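Local coordinates for protein CRISPR-associated endoribonuclease Cse3 (Thermus thermophilus, PDB 2Y8Y) that cleaves CRISPR transcripts as an endoribonuclease to make CRISPR RNA, which it keeps bound after processing, at residues Ala105-Arg110 / Val178-Arg183. Sequence-based numbering, arbitrary orientation.
With nucleotides of chain B.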
loop_
_atom_site.group_PDB
_atom_site.type_symbol
_atom_site.label_atom_id
_atom_site.label_comp_id
_atom_site.label_asym_id
_atom_site.label_seq_id
_atom_site.Cartn_x
_atom_site.Cartn_y
_atom_site.Cartn_z
ATOM N N ALA A 105 1.097 -6.107 2.851
ATOM C CA ALA A 105 1.126 -6.832 1.580
ATOM C C ALA A 105 0.466 -8.187 1.677
ATOM O O ALA A 105 0.129 -8.646 2.759
ATOM C CB ALA A 105 2.552 -7.028 1.131
ATOM N N ASN A 106 0.296 -8.804 0.509
ATOM C CA ASN A 106 -0.209 -10.172 0.384
ATOM C C ASN A 106 0.860 -11.014 -0.298
ATOM O O ASN A 106 0.796 -11.229 -1.506
ATOM C CB ASN A 106 -1.510 -10.149 -0.434
ATOM C CG ASN A 106 -2.078 -11.529 -0.725
ATOM O OD1 ASN A 106 -2.412 -11.829 -1.873
ATOM N ND2 ASN A 106 -2.227 -12.360 0.309
ATOM N N PRO A 107 1.871 -11.467 0.464
ATOM C CA PRO A 107 2.934 -12.261 -0.162
ATOM C C PRO A 107 2.337 -13.505 -0.800
ATOM O O PRO A 107 1.574 -14.230 -0.156
ATOM C CB PRO A 107 3.859 -12.616 1.014
ATOM C CG PRO A 107 3.587 -11.526 2.060
ATOM C CD PRO A 107 2.107 -11.260 1.907
ATOM N N ALA A 108 2.677 -13.753 -2.062
ATOM C CA ALA A 108 1.993 -14.769 -2.849
ATOM C C ALA A 108 2.897 -15.323 -3.929
ATOM O O ALA A 108 3.960 -14.772 -4.216
ATOM C CB ALA A 108 0.717 -14.176 -3.485
ATOM N N LYS A 109 2.473 -16.442 -4.497
ATOM C CA LYS A 109 3.098 -17.025 -5.682
ATOM C C LYS A 109 1.994 -17.593 -6.550
ATOM O O LYS A 109 0.897 -17.891 -6.068
ATOM C CB LYS A 109 4.062 -18.147 -5.291
ATOM C CG LYS A 109 3.352 -19.362 -4.706
ATOM C CD LYS A 109 4.302 -20.371 -4.083
ATOM C CE LYS A 109 5.133 -21.088 -5.111
ATOM N NZ LYS A 109 5.857 -22.227 -4.467
ATOM N N ARG A 110 2.270 -17.742 -7.839
ATOM C CA ARG A 110 1.348 -18.481 -8.697
ATOM C C ARG A 110 1.881 -19.900 -8.833
ATOM O O ARG A 110 3.011 -20.109 -9.267
ATOM C CB ARG A 110 1.195 -17.820 -10.075
ATOM C CG ARG A 110 0.048 -18.443 -10.888
ATOM C CD ARG A 110 -0.221 -17.711 -12.214
ATOM N NE ARG A 110 -0.532 -16.303 -12.027
ATOM C CZ ARG A 110 -1.711 -15.843 -11.624
ATOM N NH1 ARG A 110 -2.706 -16.684 -11.362
ATOM N NH2 ARG A 110 -1.892 -14.540 -11.464
ATOM N N VAL A 178 -0.016 -9.096 5.535
ATOM C CA VAL A 178 1.198 -9.134 6.323
ATOM C C VAL A 178 1.758 -7.720 6.373
ATOM O O VAL A 178 2.048 -7.124 5.319
ATOM C CB VAL A 178 2.222 -10.081 5.672
ATOM C CG1 VAL A 178 3.500 -10.134 6.491
ATOM C CG2 VAL A 178 1.639 -11.464 5.535
ATOM N N LEU A 179 1.879 -7.171 7.579
ATOM C CA LEU A 179 2.389 -5.823 7.774
ATOM C C LEU A 179 3.880 -5.853 8.089
ATOM O O LEU A 179 4.289 -6.292 9.174
ATOM C CB LEU A 179 1.621 -5.126 8.904
ATOM C CG LEU A 179 2.032 -3.682 9.189
ATOM C CD1 LEU A 179 1.801 -2.789 7.968
ATOM C CD2 LEU A 179 1.239 -3.176 10.373
ATOM N N PHE A 180 4.684 -5.391 7.130
ATOM C CA PHE A 180 6.137 -5.333 7.258
ATOM C C PHE A 180 6.569 -3.921 7.626
ATOM O O PHE A 180 6.015 -2.935 7.114
ATOM C CB PHE A 180 6.821 -5.628 5.916
ATOM C CG PHE A 180 6.586 -7.006 5.353
ATOM C CD1 PHE A 180 7.294 -8.113 5.828
ATOM C CD2 PHE A 180 5.734 -7.176 4.270
ATOM C CE1 PHE A 180 7.129 -9.371 5.247
ATOM C CE2 PHE A 180 5.554 -8.420 3.692
ATOM C CZ PHE A 180 6.251 -9.526 4.194
ATOM N N GLU A 181 7.583 -3.814 8.481
ATOM C CA GLU A 181 8.239 -2.532 8.750
ATOM C C GLU A 181 9.729 -2.778 8.853
ATOM O O GLU A 181 10.154 -3.777 9.429
ATOM C CB GLU A 181 7.735 -1.948 10.065
ATOM C CG GLU A 181 8.243 -0.561 10.339
ATOM C CD GLU A 181 7.565 0.067 11.532
ATOM O OE1 GLU A 181 7.813 -0.397 12.662
ATOM O OE2 GLU A 181 6.781 1.017 11.332
ATOM N N GLY A 182 10.542 -1.892 8.302
ATOM C CA GLY A 182 11.971 -2.085 8.397
ATOM C C GLY A 182 12.754 -0.935 7.809
ATOM O O GLY A 182 12.269 0.195 7.739
ATOM N N ARG A 183 13.981 -1.241 7.415
ATOM C CA ARG A 183 14.854 -0.243 6.799
ATOM C C ARG A 183 15.411 -0.815 5.506
ATOM O O ARG A 183 15.773 -1.991 5.416
ATOM C CB ARG A 183 15.987 0.159 7.750
ATOM C CG ARG A 183 15.514 0.882 8.989
ATOM C CD ARG A 183 16.678 1.270 9.894
ATOM N NE ARG A 183 17.546 2.295 9.306
ATOM C CZ ARG A 183 18.849 2.137 9.087
ATOM N NH1 ARG A 183 19.442 0.993 9.398
ATOM N NH2 ARG A 183 19.560 3.121 8.558
ATOM P P G B 12 6.015 -23.563 -8.008
ATOM O OP1 G B 12 6.699 -23.213 -6.735
ATOM O OP2 G B 12 4.555 -23.771 -7.998
ATOM O "O5'" G B 12 6.408 -22.513 -9.129
ATOM C "C5'" G B 12 5.930 -21.185 -9.070
ATOM C "C4'" G B 12 6.608 -20.330 -10.095
ATOM O "O4'" G B 12 6.222 -20.762 -11.421
ATOM C "C3'" G B 12 6.248 -18.862 -10.085
ATOM O "O3'" G B 12 6.911 -18.155 -9.064
ATOM C "C2'" G B 12 6.661 -18.437 -11.484
ATOM O "O2'" G B 12 8.074 -18.340 -11.573
ATOM C "C1'" G B 12 6.219 -19.652 -12.290
ATOM N N9 G B 12 4.868 -19.494 -12.839
ATOM C C8 G B 12 3.697 -20.059 -12.395
ATOM N N7 G B 12 2.672 -19.729 -13.132
ATOM C C5 G B 12 3.224 -18.924 -14.128
ATOM C C6 G B 12 2.618 -18.283 -15.228
ATOM O O6 G B 12 1.422 -18.301 -15.553
ATOM N N1 G B 12 3.561 -17.560 -15.966
ATOM C C2 G B 12 4.907 -17.479 -15.712
ATOM N N2 G B 12 5.661 -16.742 -16.551
ATOM N N3 G B 12 5.482 -18.080 -14.689
ATOM C C4 G B 12 4.579 -18.771 -13.958
ATOM P P U B 13 6.340 -16.763 -8.534
ATOM O OP1 U B 13 7.103 -16.432 -7.309
ATOM O OP2 U B 13 4.875 -16.861 -8.454
ATOM O "O5'" U B 13 6.702 -15.747 -9.701
ATOM C "C5'" U B 13 8.031 -15.346 -9.946
ATOM C "C4'" U B 13 8.085 -14.414 -11.122
ATOM O "O4'" U B 13 7.643 -15.108 -12.318
ATOM C "C3'" U B 13 7.153 -13.223 -11.062
ATOM O "O3'" U B 13 7.606 -12.205 -10.201
ATOM C "C2'" U B 13 7.073 -12.821 -12.529
ATOM O "O2'" U B 13 8.297 -12.235 -12.958
ATOM C "C1'" U B 13 6.955 -14.200 -13.166
ATOM N N1 U B 13 5.542 -14.611 -13.261
ATOM C C2 U B 13 4.837 -14.157 -14.354
ATOM O O2 U B 13 5.344 -13.469 -15.221
ATOM N N3 U B 13 3.519 -14.520 -14.422
ATOM C C4 U B 13 2.844 -15.282 -13.484
ATOM O O4 U B 13 1.656 -15.522 -13.677
ATOM C C5 U B 13 3.628 -15.698 -12.357
ATOM C C6 U B 13 4.921 -15.354 -12.271
ATOM P P G B 14 6.553 -11.322 -9.375
ATOM O OP1 G B 14 7.350 -10.511 -8.434
ATOM O OP2 G B 14 5.517 -12.230 -8.826
ATOM O "O5'" G B 14 5.902 -10.407 -10.489
ATOM C "C5'" G B 14 6.701 -9.487 -11.216
ATOM C "C4'" G B 14 5.956 -8.921 -12.390
ATOM O "O4'" G B 14 5.611 -9.978 -13.328
ATOM C "C3'" G B 14 4.620 -8.288 -12.084
ATOM O "O3'" G B 14 4.738 -7.011 -11.498
ATOM C "C2'" G B 14 3.970 -8.277 -13.455
ATOM O "O2'" G B 14 4.562 -7.284 -14.286
ATOM C "C1'" G B 14 4.390 -9.659 -13.963
ATOM N N9 G B 14 3.389 -10.665 -13.585
ATOM C C8 G B 14 3.396 -11.546 -12.524
ATOM N N7 G B 14 2.289 -12.234 -12.456
ATOM C C5 G B 14 1.500 -11.752 -13.495
ATOM C C6 G B 14 0.188 -12.107 -13.909
ATOM O O6 G B 14 -0.574 -12.948 -13.420
ATOM N N1 G B 14 -0.227 -11.354 -15.003
ATOM C C2 G B 14 0.530 -10.382 -15.627
ATOM N N2 G B 14 -0.031 -9.762 -16.674
ATOM N N3 G B 14 1.758 -10.049 -15.256
ATOM C C4 G B 14 2.168 -10.769 -14.190
#
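The Phe180 ring lies on the helix-covered side of the sheet with Val178 CG1 over one face, offset toward the rim, while Pro107 and Ala105 meet it at the edge: Pro107 CG is 4.0 Å from CZ of Phe180, and Ala105 CB is 4.2 Å from its CE2. A flat ring suits this place because it offers a face to its own strand and a rim to the other. Pro107 also rests its CD on CG2 of Val178, 3.7 Å away; with CG1 anti to the backbone N (chi1 -180°), CG2 stands beside that N and faces the proline. Beside these apolar groups, Ala105 and Val178 form an antiparallel hydrogen-bonded pair, each donating its N-H to the other's carbonyl. The small Ala105 methyl lets the phenyl edge come close, and Pro107 sets its apolar ring atoms against Val178 and Phe180.

Farther along 105-110 the same strand reaches the RNA. At the guanidinium edge of Arg110, NE gives a hydrogen bond to O4 of U13 of chain B (2.8 Å). NH2 bonds O6 of G14 of chain B (2.8 Å), so this planar, many-donor group contacts two successive bases through markedly bent bonds, consistent with base recognition. CG lies anti to the backbone N (chi1 -170°), and a bend at chi3 brings the guanidinium to them. The backbone N of Arg110 holds OP2 of U13 of chain B at 2.8 Å, and the flexible chain of Lys109, ending in an amine suited to a phosphate, carries NZ to OP1 of G12 of chain B (2.6 Å).

The paired strands belong to an antiparallel sheet of this ferredoxin-like protein. Helix 123-136 covers the apolar face, its Trp129 touching Ala105 and Pro107 and its Leu130 touching Phe180, while strand 150-160 pairs with 173-186.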